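Local structure of porin B (Pseudomonas putida, 4GEY) at residues A[41-46]-A[75-80]; A[87-92]-A[136-141]; A[145-150]-A[193-198]; A[156-161]-A[204-209]. The protein forms a beta-barrel channel in the outer membrane that probably admits sugars such as glucose selectively into Pseudomonas putida. The protein carries 2 engineered substitutions. All blocks are in the same frame, centred on the assembly; numbering follows the deposited sequence.

Interaction 1: A[41-46]-A[75-80]; sequences GYDFTL and GAHLDL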
# COMPACT_ATOMS: atom_id res chain seq x y z
N GLY A 41 4.05 20.61 -22.05
CA GLY A 41 3.44 20.40 -20.74
C GLY A 41 2.67 19.11 -20.57
O GLY A 41 2.01 18.92 -19.54
N TYR A 42 2.75 18.21 -21.55
CA TYR A 42 2.02 16.95 -21.51
C TYR A 42 2.92 15.73 -21.30
O TYR A 42 3.82 15.45 -22.09
CB TYR A 42 1.21 16.74 -22.79
CG TYR A 42 0.21 17.83 -23.09
CD1 TYR A 42 0.62 19.05 -23.63
CD2 TYR A 42 -1.14 17.63 -22.85
CE1 TYR A 42 -0.29 20.04 -23.91
CE2 TYR A 42 -2.06 18.63 -23.13
CZ TYR A 42 -1.63 19.83 -23.65
OH TYR A 42 -2.54 20.81 -23.92
N ASP A 43 2.66 14.98 -20.23
CA ASP A 43 3.42 13.78 -19.92
C ASP A 43 2.46 12.60 -19.87
O ASP A 43 1.80 12.37 -18.86
CB ASP A 43 4.13 13.97 -18.57
CG ASP A 43 5.12 12.86 -18.25
OD1 ASP A 43 5.31 11.95 -19.09
OD2 ASP A 43 5.72 12.91 -17.15
N PHE A 44 2.37 11.87 -20.98
CA PHE A 44 1.50 10.70 -21.05
C PHE A 44 2.27 9.45 -20.70
O PHE A 44 3.37 9.23 -21.20
CB PHE A 44 0.87 10.55 -22.44
CG PHE A 44 -0.01 11.70 -22.84
CD1 PHE A 44 -1.31 11.78 -22.37
CD2 PHE A 44 0.46 12.69 -23.70
CE1 PHE A 44 -2.13 12.84 -22.75
CE2 PHE A 44 -0.36 13.75 -24.08
CZ PHE A 44 -1.65 13.83 -23.60
N THR A 45 1.69 8.62 -19.83
CA THR A 45 2.37 7.42 -19.37
C THR A 45 1.47 6.19 -19.37
O THR A 45 0.27 6.28 -19.13
CB THR A 45 2.88 7.62 -17.96
OG1 THR A 45 1.76 7.90 -17.11
CG2 THR A 45 3.84 8.79 -17.93
N LEU A 46 2.07 5.04 -19.64
CA LEU A 46 1.35 3.76 -19.58
C LEU A 46 2.26 2.76 -18.90
O LEU A 46 3.18 2.22 -19.51
CB LEU A 46 0.97 3.28 -20.98
CG LEU A 46 -0.29 2.41 -21.08
CD1 LEU A 46 -0.08 1.23 -22.02
CD2 LEU A 46 -0.80 1.96 -19.71
N GLY A 75 -1.88 7.32 -17.71
CA GLY A 75 -1.77 8.59 -17.02
C GLY A 75 -1.62 9.81 -17.91
O GLY A 75 -1.07 9.74 -19.02
N ALA A 76 -2.12 10.93 -17.43
CA ALA A 76 -1.93 12.20 -18.13
C ALA A 76 -1.57 13.29 -17.14
O ALA A 76 -2.35 13.62 -16.24
CB ALA A 76 -3.18 12.56 -18.91
N HIS A 77 -0.37 13.84 -17.29
CA HIS A 77 0.19 14.80 -16.35
C HIS A 77 0.31 16.15 -17.03
O HIS A 77 1.10 16.32 -17.96
CB HIS A 77 1.57 14.33 -15.92
CG HIS A 77 2.06 14.96 -14.65
ND1 HIS A 77 1.22 15.62 -13.78
CD2 HIS A 77 3.29 15.03 -14.11
CE1 HIS A 77 1.92 16.07 -12.75
NE2 HIS A 77 3.18 15.72 -12.92
N LEU A 78 -0.46 17.12 -16.57
CA LEU A 78 -0.50 18.40 -17.26
C LEU A 78 0.17 19.54 -16.48
O LEU A 78 -0.15 19.81 -15.31
CB LEU A 78 -1.93 18.77 -17.63
CG LEU A 78 -2.50 18.17 -18.92
CD1 LEU A 78 -2.39 16.65 -18.96
CD2 LEU A 78 -3.96 18.63 -19.09
N ASP A 79 1.11 20.19 -17.14
CA ASP A 79 1.71 21.41 -16.63
C ASP A 79 0.75 22.55 -16.99
O ASP A 79 0.81 23.10 -18.10
CB ASP A 79 3.08 21.61 -17.30
CG ASP A 79 3.87 22.76 -16.70
OD1 ASP A 79 3.28 23.83 -16.43
OD2 ASP A 79 5.09 22.61 -16.52
N LEU A 80 -0.13 22.91 -16.06
CA LEU A 80 -1.15 23.92 -16.35
C LEU A 80 -0.60 25.35 -16.48
O LEU A 80 -1.33 26.27 -16.88
CB LEU A 80 -2.27 23.89 -15.31
CG LEU A 80 -3.14 22.65 -15.25
CD1 LEU A 80 -4.24 22.84 -14.21
CD2 LEU A 80 -3.73 22.33 -16.61
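Asp43 and His77 exchange two backbone hydrogen bonds, and Thr45 and Gly75 exchange two more, so that Tyr42–Leu46 and Gly75–Asp79 run antiparallel, their axes 4.8 Å apart at the nearest. A fifth bond closes the end of the pairing: Asp79 N donates a hydrogen bond to Gly41 O over 2.9 Å, nearly straight at 172°. Gly41 ends helix 33-40 in a Schellman motif, while Asp79 N-caps the next helix through OD1 and Lys82 N. The pairing therefore begins where one helix stops and finishes where another starts, within the hairpin of strands 42-57 and 66-79 in the porin barrel.

Apolar contacts occupy the face that carries Tyr42, Phe44, Ala76 and Leu78. Tyr42 CD2 approaches Leu78 CG obliquely at 4.2 Å, and Phe44 CE1 lies 4.0 Å from Ala76 CB. Ile83 touches both Tyr42 and Leu78.

The other face is polar. Asp43 and His77 meet through their CB atoms at 3.7 Å; with Asp43 CG anti to its own N (chi1 -172°), OD2 comes to the edge of the imidazole near its plane, yet stays 5.7 Å from His77 NE2. Thr45 OG1, set between N and the carbonyl carbon, lies 3.6 Å from Gly75 CA, and a CB on Gly75 would probably come too close to it.

Backbone bonds thus hold the two strands together, and the split between an aromatic-aliphatic face and a polar one is consistent with a barrel wall between lipid and channel interior.

Interaction 2: A[87-92]-A[136-141]; sequences HDAEFK and IKQKYF. With DMU (decyl-beta-D-maltopyranoside), chain M; C8E ((hydroxyethyloxy)tri(ethyloxy)octane), chain G.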
# COMPACT_ATOMS: atom_id res chain seq x y z
N HIS A 87 -0.06 29.78 -12.70
CA HIS A 87 1.25 29.69 -12.04
C HIS A 87 1.37 28.50 -11.08
O HIS A 87 0.49 28.28 -10.25
CB HIS A 87 1.62 31.02 -11.35
CG HIS A 87 3.04 31.07 -10.86
ND1 HIS A 87 3.37 31.18 -9.53
CD2 HIS A 87 4.22 31.01 -11.53
CE1 HIS A 87 4.69 31.19 -9.40
NE2 HIS A 87 5.23 31.09 -10.60
N ASP A 88 2.50 27.79 -11.18
CA ASP A 88 2.61 26.37 -10.80
C ASP A 88 1.31 25.68 -10.43
O ASP A 88 0.95 25.57 -9.27
CB ASP A 88 3.71 26.06 -9.77
CG ASP A 88 4.23 27.29 -9.07
OD1 ASP A 88 3.44 28.23 -8.86
OD2 ASP A 88 5.42 27.29 -8.72
N ALA A 89 0.62 25.25 -11.47
CA ALA A 89 -0.56 24.42 -11.33
C ALA A 89 -0.28 23.13 -12.10
O ALA A 89 0.50 23.14 -13.05
CB ALA A 89 -1.78 25.13 -11.88
N GLU A 90 -0.90 22.04 -11.67
CA GLU A 90 -0.72 20.74 -12.29
C GLU A 90 -2.05 20.02 -12.28
O GLU A 90 -2.80 20.12 -11.31
CB GLU A 90 0.28 19.88 -11.52
CG GLU A 90 1.61 20.54 -11.24
CD GLU A 90 2.51 19.67 -10.38
OE1 GLU A 90 2.25 18.45 -10.30
OE2 GLU A 90 3.47 20.21 -9.80
N PHE A 91 -2.35 19.30 -13.36
CA PHE A 91 -3.48 18.39 -13.38
C PHE A 91 -2.98 16.98 -13.63
O PHE A 91 -2.04 16.77 -14.40
CB PHE A 91 -4.49 18.77 -14.46
CG PHE A 91 -5.65 17.81 -14.58
CD1 PHE A 91 -6.75 17.92 -13.73
CD2 PHE A 91 -5.65 16.80 -15.53
CE1 PHE A 91 -7.82 17.04 -13.83
CE2 PHE A 91 -6.71 15.92 -15.63
CZ PHE A 91 -7.79 16.04 -14.78
N LYS A 92 -3.61 16.01 -12.98
CA LYS A 92 -3.23 14.62 -13.20
C LYS A 92 -4.43 13.71 -13.38
O LYS A 92 -5.33 13.70 -12.54
CB LYS A 92 -2.36 14.12 -12.06
CG LYS A 92 -1.98 12.67 -12.20
CD LYS A 92 -1.16 12.43 -13.45
CE LYS A 92 -0.78 10.96 -13.57
NZ LYS A 92 0.01 10.52 -12.40
N ILE A 136 -6.25 18.48 -9.44
CA ILE A 136 -5.57 19.71 -9.79
C ILE A 136 -4.80 20.16 -8.56
O ILE A 136 -5.22 19.91 -7.43
CB ILE A 136 -6.58 20.78 -10.26
CG1 ILE A 136 -5.89 22.08 -10.65
CG2 ILE A 136 -7.63 21.03 -9.19
CD1 ILE A 136 -6.85 23.13 -11.15
N LYS A 137 -3.66 20.79 -8.77
CA LYS A 137 -2.80 21.20 -7.66
C LYS A 137 -2.15 22.55 -7.93
O LYS A 137 -1.67 22.79 -9.03
CB LYS A 137 -1.73 20.14 -7.43
CG LYS A 137 -0.68 20.53 -6.41
CD LYS A 137 0.11 19.32 -5.97
CE LYS A 137 1.35 19.14 -6.79
NZ LYS A 137 1.82 17.75 -6.62
N GLN A 138 -2.12 23.43 -6.93
CA GLN A 138 -1.42 24.70 -7.10
C GLN A 138 -0.54 25.06 -5.89
O GLN A 138 -0.92 24.83 -4.74
CB GLN A 138 -2.41 25.83 -7.43
CG GLN A 138 -1.74 27.12 -7.92
CD GLN A 138 -2.73 28.14 -8.50
OE1 GLN A 138 -3.71 28.52 -7.85
NE2 GLN A 138 -2.48 28.56 -9.73
N LYS A 139 0.64 25.61 -6.15
CA LYS A 139 1.49 26.08 -5.07
C LYS A 139 1.44 27.61 -4.98
O LYS A 139 1.10 28.28 -5.94
CB LYS A 139 2.92 25.57 -5.23
CG LYS A 139 3.02 24.08 -5.55
CD LYS A 139 4.39 23.51 -5.21
CE LYS A 139 4.88 22.51 -6.24
NZ LYS A 139 5.93 23.12 -7.08
N TYR A 140 1.76 28.15 -3.81
CA TYR A 140 1.71 29.60 -3.61
C TYR A 140 2.91 30.04 -2.78
O TYR A 140 3.47 29.24 -2.03
CB TYR A 140 0.40 30.02 -2.92
CG TYR A 140 -0.84 29.47 -3.59
CD1 TYR A 140 -1.31 30.00 -4.78
CD2 TYR A 140 -1.55 28.42 -3.02
CE1 TYR A 140 -2.43 29.49 -5.40
CE2 TYR A 140 -2.68 27.90 -3.63
CZ TYR A 140 -3.12 28.44 -4.83
OH TYR A 140 -4.25 27.92 -5.43
N PHE A 141 3.30 31.30 -2.92
CA PHE A 141 4.42 31.87 -2.17
C PHE A 141 5.69 31.06 -2.37
O PHE A 141 6.24 30.52 -1.41
CB PHE A 141 4.07 31.97 -0.69
CG PHE A 141 2.82 32.77 -0.40
CD1 PHE A 141 2.82 34.15 -0.51
CD2 PHE A 141 1.66 32.13 -0.03
CE1 PHE A 141 1.68 34.88 -0.24
CE2 PHE A 141 0.51 32.86 0.23
CZ PHE A 141 0.52 34.23 0.13
C1 DMU M . 1.41 34.09 -5.18
C2 DMU M . 2.72 34.68 -5.20
C3 DMU M . 2.77 36.16 -5.12
C4 DMU M . 1.85 36.78 -4.03
O5 DMU M . 0.49 36.04 -4.09
C6 DMU M . 0.59 34.59 -4.09
O7 DMU M . 4.14 36.59 -4.94
O16 DMU M . -0.73 34.02 -4.13
C18 DMU M . -1.61 34.07 -3.02
C19 DMU M . -2.77 33.04 -2.97
C22 DMU M . -3.27 32.53 -1.57
C25 DMU M . -3.60 31.05 -1.42
C28 DMU M . -3.53 30.42 -0.05
C31 DMU M . -3.87 28.95 0.09
C34 DMU M . -4.70 28.49 1.26
O49 DMU M . 1.55 32.62 -5.07
O55 DMU M . 3.48 34.24 -6.38
C57 DMU M . 1.69 38.12 -4.16
O61 DMU M . 1.00 38.57 -5.28
C5 DMU M . 6.18 37.18 -6.04
C7 DMU M . 6.71 38.21 -5.19
C8 DMU M . 6.34 39.58 -5.61
C9 DMU M . 4.82 39.78 -5.94
O1 DMU M . 4.09 38.45 -6.22
C10 DMU M . 4.71 37.15 -6.08
O2 DMU M . 6.69 40.51 -4.62
O3 DMU M . 6.74 35.87 -5.64
O4 DMU M . 8.16 38.07 -5.18
C11 DMU M . 4.63 40.54 -7.00
O6 DMU M . 3.31 40.69 -7.42
C1 C8E G . -6.52 24.31 -6.10
C2 C8E G . -6.82 24.64 -7.56
C3 C8E G . -6.64 26.12 -7.88
C4 C8E G . -6.62 26.35 -9.39
C5 C8E G . -7.11 27.75 -9.79
C6 C8E G . -6.06 28.48 -10.62
C7 C8E G . -6.47 29.89 -11.01
C8 C8E G . -6.91 29.97 -12.47
O9 C8E G . -6.99 31.33 -12.89
C10 C8E G . -5.72 31.94 -12.93
C11 C8E G . -5.79 33.27 -13.68
O12 C8E G . -4.48 33.75 -13.86
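Lys137 N donates a hydrogen bond to Glu90 O at 2.8 Å, and Glu90 N returns a bond of 2.9 Å to Lys137 O. Their side chains leave the same face side by side: the glutamate is extended, the lysine bends at chi3, and Glu90 OE1 lies 3.8 Å from Lys137 NZ in a long salt bridge, with CE of the lysine also against the carboxylate. Lys139 N extends the pairing by bonding to Asp88 O.

Strands 89-100 and 129-140 are neighbours in the porin barrel wall, and on the face of Ala89, Phe91, Ile136 and Gln138 the last two meet detergent. Gln138 reaches along that face with CG anti to its N (chi1 -167°) and uses both ends of its amide: NE2 donates to His87 O at 3.0 Å, while OE1 takes the hydroxyl of Tyr140 at 2.6 Å on a lone pair. The octyl chain of one C8E passes the same amide and packs on Ile136, CD1 to C4 3.7 Å. A decyl maltoside covers the strand end: its C25 lies 3.7 Å above one face of the Tyr140 ring, and its sugar O49 accepts a 3.1 Å hydrogen bond from Phe141 N.

Interaction 3: A[145-150]-A[193-198]; sequences LDVKFG and LRVKYN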
# COMPACT_ATOMS: atom_id res chain seq x y z
N LEU A 145 3.21 27.03 0.14
CA LEU A 145 1.91 26.40 0.39
C LEU A 145 1.48 25.60 -0.83
O LEU A 145 1.57 26.08 -1.95
CB LEU A 145 0.83 27.42 0.77
CG LEU A 145 1.11 28.13 2.10
CD1 LEU A 145 0.18 29.33 2.32
CD2 LEU A 145 1.03 27.18 3.29
N ASP A 146 1.03 24.37 -0.59
CA ASP A 146 0.71 23.45 -1.66
C ASP A 146 -0.74 22.97 -1.51
O ASP A 146 -1.04 22.21 -0.60
CB ASP A 146 1.69 22.28 -1.60
CG ASP A 146 1.69 21.42 -2.86
OD1 ASP A 146 0.59 21.17 -3.40
OD2 ASP A 146 2.78 20.99 -3.28
N VAL A 147 -1.63 23.42 -2.39
CA VAL A 147 -3.02 22.97 -2.34
C VAL A 147 -3.37 21.99 -3.46
O VAL A 147 -3.08 22.25 -4.62
CB VAL A 147 -4.03 24.14 -2.31
CG1 VAL A 147 -5.46 23.63 -2.35
CG2 VAL A 147 -3.82 24.97 -1.07
N LYS A 148 -4.00 20.88 -3.09
CA LYS A 148 -4.30 19.78 -4.00
C LYS A 148 -5.72 19.27 -3.79
O LYS A 148 -6.10 18.91 -2.68
CB LYS A 148 -3.31 18.64 -3.78
CG LYS A 148 -3.51 17.40 -4.65
CD LYS A 148 -2.56 16.30 -4.18
CE LYS A 148 -2.70 15.03 -4.98
NZ LYS A 148 -1.63 14.06 -4.63
N PHE A 149 -6.51 19.21 -4.87
CA PHE A 149 -7.92 18.86 -4.77
C PHE A 149 -8.36 17.92 -5.90
O PHE A 149 -7.93 18.08 -7.04
CB PHE A 149 -8.80 20.12 -4.77
CG PHE A 149 -10.26 19.83 -4.94
CD1 PHE A 149 -11.03 19.41 -3.86
CD2 PHE A 149 -10.88 19.96 -6.18
CE1 PHE A 149 -12.39 19.13 -4.01
CE2 PHE A 149 -12.24 19.68 -6.35
CZ PHE A 149 -13.00 19.26 -5.26
N GLY A 150 -9.23 16.97 -5.59
CA GLY A 150 -9.78 16.10 -6.60
C GLY A 150 -9.98 14.68 -6.10
O GLY A 150 -10.53 14.47 -5.02
N LEU A 193 -9.11 16.74 -0.31
CA LEU A 193 -8.42 18.01 -0.25
C LEU A 193 -7.19 17.82 0.63
O LEU A 193 -7.28 17.33 1.76
CB LEU A 193 -9.34 19.07 0.35
CG LEU A 193 -8.76 20.49 0.50
CD1 LEU A 193 -8.32 21.04 -0.85
CD2 LEU A 193 -9.75 21.42 1.19
N ARG A 194 -6.02 18.21 0.12
CA ARG A 194 -4.79 18.06 0.88
C ARG A 194 -3.98 19.36 0.88
O ARG A 194 -3.59 19.85 -0.17
CB ARG A 194 -3.93 16.91 0.31
CG ARG A 194 -2.66 16.67 1.09
CD ARG A 194 -1.42 16.79 0.23
NE ARG A 194 -1.41 18.00 -0.58
CZ ARG A 194 -0.52 18.24 -1.54
NH1 ARG A 194 0.44 17.36 -1.78
NH2 ARG A 194 -0.58 19.36 -2.24
N VAL A 195 -3.73 19.91 2.07
CA VAL A 195 -2.99 21.17 2.20
C VAL A 195 -1.61 20.92 2.80
O VAL A 195 -1.46 20.20 3.80
CB VAL A 195 -3.77 22.22 3.05
CG1 VAL A 195 -2.95 23.47 3.20
CG2 VAL A 195 -5.11 22.57 2.41
N LYS A 196 -0.59 21.50 2.18
CA LYS A 196 0.79 21.21 2.53
C LYS A 196 1.59 22.49 2.68
O LYS A 196 1.56 23.38 1.82
CB LYS A 196 1.43 20.30 1.47
CG LYS A 196 2.87 19.92 1.77
CD LYS A 196 3.29 18.64 1.05
CE LYS A 196 3.39 18.86 -0.45
NZ LYS A 196 4.42 17.99 -1.05
N TYR A 197 2.32 22.57 3.79
CA TYR A 197 3.15 23.73 4.08
C TYR A 197 4.59 23.24 4.06
O TYR A 197 4.95 22.38 4.86
CB TYR A 197 2.75 24.31 5.44
CG TYR A 197 3.64 25.42 6.01
CD1 TYR A 197 4.47 26.19 5.20
CD2 TYR A 197 3.65 25.68 7.39
CE1 TYR A 197 5.28 27.18 5.73
CE2 TYR A 197 4.45 26.68 7.92
CZ TYR A 197 5.26 27.42 7.09
OH TYR A 197 6.07 28.41 7.60
N ASN A 198 5.38 23.76 3.14
CA ASN A 198 6.81 23.50 3.12
C ASN A 198 7.55 24.51 3.98
O ASN A 198 7.75 25.64 3.56
CB ASN A 198 7.35 23.58 1.70
CG ASN A 198 6.76 22.53 0.79
OD1 ASN A 198 6.96 21.33 0.99
ND2 ASN A 198 6.01 22.97 -0.23
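Asp146 and Lys196 bond N to O in both directions, Asp146 N to Lys196 O at 2.7 Å and Lys196 N to Asp146 O at 2.9 Å. Lys148 and Arg194 repeat the exchange, Arg194 N donating to Lys148 O at 2.9 Å, which fixes strand 145-149 antiparallel to 190-198 in the barrel wall. The backbones of Val147 and Phe149 turn instead to strand 129-140, and those of Leu193 and Val195 to strand 203-212.

The side chains of the hydrogen-bonded pairs all leave one face. Arg194 bends at chi2 (-122°) and chi3, which swings its guanidinium back across the neighbouring strand. There NH2 forms a salt bridge with Asp146 OD1, modelled too short to be trusted in detail, the two planes 87° apart, and a weak bond to Asp146 O; NH1 has its own salt bridge with Asp157. The guanidinium lies between aliphatic stems, Lys148 CD 3.9 Å above one face and Lys196 CB 4.1 Å above the other. Lys148, extended, carries NZ past this group to Glu156 and Asp157. With an alanine at Arg194, Asp146 would probably lose its salt-bridge partner, and Asp157 would keep Lys148 alone of the two bases.

On the opposite face Leu145 CD2 touches Tyr197 CB at 4.0 Å and Val147 CG1 touches Leu193 CD1 at 4.1 Å, with detergent at Val147. The chemistry implies a wall with an apolar side that meets detergent at Val147 and a polar side of three bases around one acid, Asp146, with Glu156 and Asp157 of the loop probably balancing the excess positive charge.

Interaction 4: A[156-161]-A[204-209]; sequences EDFNSF and FVQVGA. With C8E ((hydroxyethyloxy)tri(ethyloxy)octane), chain C.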
# COMPACT_ATOMS: atom_id res chain seq x y z
N GLU A 156 -1.09 8.25 -1.38
CA GLU A 156 -0.37 9.04 -2.38
C GLU A 156 0.35 10.25 -1.76
O GLU A 156 1.36 10.70 -2.29
CB GLU A 156 -1.36 9.47 -3.46
CG GLU A 156 -0.80 10.41 -4.51
CD GLU A 156 -1.77 10.63 -5.66
OE1 GLU A 156 -2.30 9.64 -6.18
OE2 GLU A 156 -1.99 11.80 -6.04
N ASP A 157 -0.17 10.78 -0.65
CA ASP A 157 0.49 11.88 0.05
C ASP A 157 0.86 11.53 1.48
O ASP A 157 1.86 12.00 2.02
CB ASP A 157 -0.39 13.13 0.06
CG ASP A 157 -0.64 13.66 -1.33
OD1 ASP A 157 -1.46 13.04 -2.04
OD2 ASP A 157 -0.02 14.69 -1.70
N PHE A 158 0.04 10.70 2.10
CA PHE A 158 0.21 10.40 3.51
C PHE A 158 0.79 9.00 3.71
O PHE A 158 0.41 8.06 3.00
CB PHE A 158 -1.14 10.56 4.23
CG PHE A 158 -1.72 11.96 4.15
CD1 PHE A 158 -2.53 12.34 3.10
CD2 PHE A 158 -1.44 12.89 5.13
CE1 PHE A 158 -3.05 13.61 3.04
CE2 PHE A 158 -1.95 14.16 5.07
CZ PHE A 158 -2.76 14.53 4.02
N ASN A 159 1.74 8.87 4.64
CA ASN A 159 2.24 7.55 5.04
C ASN A 159 2.84 6.84 3.82
O ASN A 159 2.86 5.61 3.74
CB ASN A 159 1.08 6.75 5.67
CG ASN A 159 1.51 5.39 6.21
OD1 ASN A 159 0.83 4.39 6.00
ND2 ASN A 159 2.64 5.35 6.89
N SER A 160 3.30 7.63 2.86
CA SER A 160 3.77 7.09 1.59
C SER A 160 5.04 6.27 1.74
O SER A 160 5.95 6.65 2.48
CB SER A 160 4.01 8.23 0.61
OG SER A 160 2.89 9.06 0.51
N PHE A 161 5.10 5.16 1.01
CA PHE A 161 6.25 4.23 1.01
C PHE A 161 6.29 3.62 -0.39
O PHE A 161 5.25 3.45 -1.01
CB PHE A 161 6.04 3.15 2.09
CG PHE A 161 7.25 2.26 2.31
CD1 PHE A 161 8.37 2.73 2.98
CD2 PHE A 161 7.24 0.93 1.88
CE1 PHE A 161 9.47 1.90 3.18
CE2 PHE A 161 8.33 0.10 2.09
CZ PHE A 161 9.45 0.58 2.73
N PHE A 204 8.38 19.32 5.94
CA PHE A 204 7.03 19.84 5.71
C PHE A 204 5.96 19.24 6.62
O PHE A 204 6.14 18.18 7.20
CB PHE A 204 6.62 19.77 4.22
CG PHE A 204 6.42 18.37 3.68
CD1 PHE A 204 5.20 17.72 3.82
CD2 PHE A 204 7.42 17.75 2.96
CE1 PHE A 204 5.00 16.45 3.28
CE2 PHE A 204 7.22 16.48 2.42
CZ PHE A 204 6.01 15.84 2.58
N VAL A 205 4.85 19.95 6.75
CA VAL A 205 3.69 19.45 7.48
C VAL A 205 2.51 19.45 6.54
O VAL A 205 2.49 20.19 5.56
CB VAL A 205 3.38 20.32 8.73
CG1 VAL A 205 4.52 20.24 9.73
CG2 VAL A 205 3.15 21.75 8.33
N GLN A 206 1.52 18.61 6.82
CA GLN A 206 0.36 18.52 5.94
C GLN A 206 -0.82 17.87 6.63
O GLN A 206 -0.66 17.05 7.54
CB GLN A 206 0.69 17.74 4.67
CG GLN A 206 1.11 16.31 4.87
CD GLN A 206 1.31 15.61 3.53
OE1 GLN A 206 1.05 16.20 2.48
NE2 GLN A 206 1.77 14.36 3.56
N VAL A 207 -2.01 18.26 6.19
CA VAL A 207 -3.25 17.71 6.71
C VAL A 207 -4.16 17.54 5.51
O VAL A 207 -3.99 18.22 4.50
CB VAL A 207 -3.89 18.66 7.77
CG1 VAL A 207 -4.11 20.05 7.20
CG2 VAL A 207 -5.21 18.09 8.30
N GLY A 208 -5.11 16.62 5.60
CA GLY A 208 -6.03 16.39 4.51
C GLY A 208 -7.41 16.00 4.99
O GLY A 208 -7.61 15.67 6.15
N ALA A 209 -8.37 16.06 4.07
CA ALA A 209 -9.72 15.59 4.36
C ALA A 209 -10.19 14.74 3.18
O ALA A 209 -10.32 15.23 2.06
CB ALA A 209 -10.65 16.76 4.60
C1 C8E C . 1.44 14.08 14.95
C2 C8E C . 1.10 14.71 13.62
C3 C8E C . 1.95 15.96 13.43
C4 C8E C . 1.09 17.20 13.21
C5 C8E C . 1.52 17.96 11.96
C6 C8E C . 0.29 18.32 11.13
C7 C8E C . 0.06 19.83 11.11
C8 C8E C . -1.01 20.25 10.12
O9 C8E C . -0.42 21.01 9.08
C10 C8E C . -1.31 21.97 8.52
C11 C8E C . -0.69 22.66 7.30
O12 C8E C . -1.33 23.91 7.07
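Gln206, Val207 and Gly208 of barrel strand 203-212 receive Asp157 and Phe158, which belong to a loop folded against the inner side of the porin wall; such inward loops commonly narrow the channel of a porin. Val205, one residue earlier, points its side chain to the outer side, with CG2 3.7 Å from O9 of a C8E molecule.

Gln206 points toward the loop and carries most of the contact. Its CG stands between backbone N and carbonyl carbon (chi1 62°) and the chain beyond is extended, which carries the amide to the loop. NE2 donates to Asp157 O at 2.8 Å; the acceptor is close to the amide plane, but the donor stands 58° above the carbonyl plane. NE2 also bonds Glu238 OE1 on the adjacent strand, while Glu238 OE2 takes Asn159 N, so one glutamate steadies both partners. The Phe158 ring stacks on the amide at 29°, with NE2 3.8 Å above it toward the rim. A leucine in place of Gln206 would probably leave Asp157 O and Glu238 OE1 without this donor and Phe158 without its flat amide neighbour.

Val207 faces outward again, its CG1 3.6 Å from C10 of the same C8E, while its backbone carbonyl lies at the Phe158 ring edge, in plane. Gly208 completes the seat: its N is 3.5 Å from Phe158 CZ, and a CB on this glycine would probably come too close to that ring atom.

Interactions 1, 2 and 3 follow one another along the chain and round the barrel wall, whereas interaction 4 interleaves its segments with those of interaction 3. Interactions 1 and 2, centres 14 Å apart, join through neighbouring strands 66-79 and 89-100, Leu78 N probably bonding Phe91 O. Interactions 2 and 3 are centred 9 Å apart across strands 129-140 and 145-149. The same distance separates 3 from 4, where the loop acids Glu156 and Asp157 reach Lys148 and Arg194. Interaction 4 does not touch interactions 1 and 2. The series thus runs from strand-to-strand pairing to a loop fastened on the inner wall, consistent with a channel whose bore is shaped by loops.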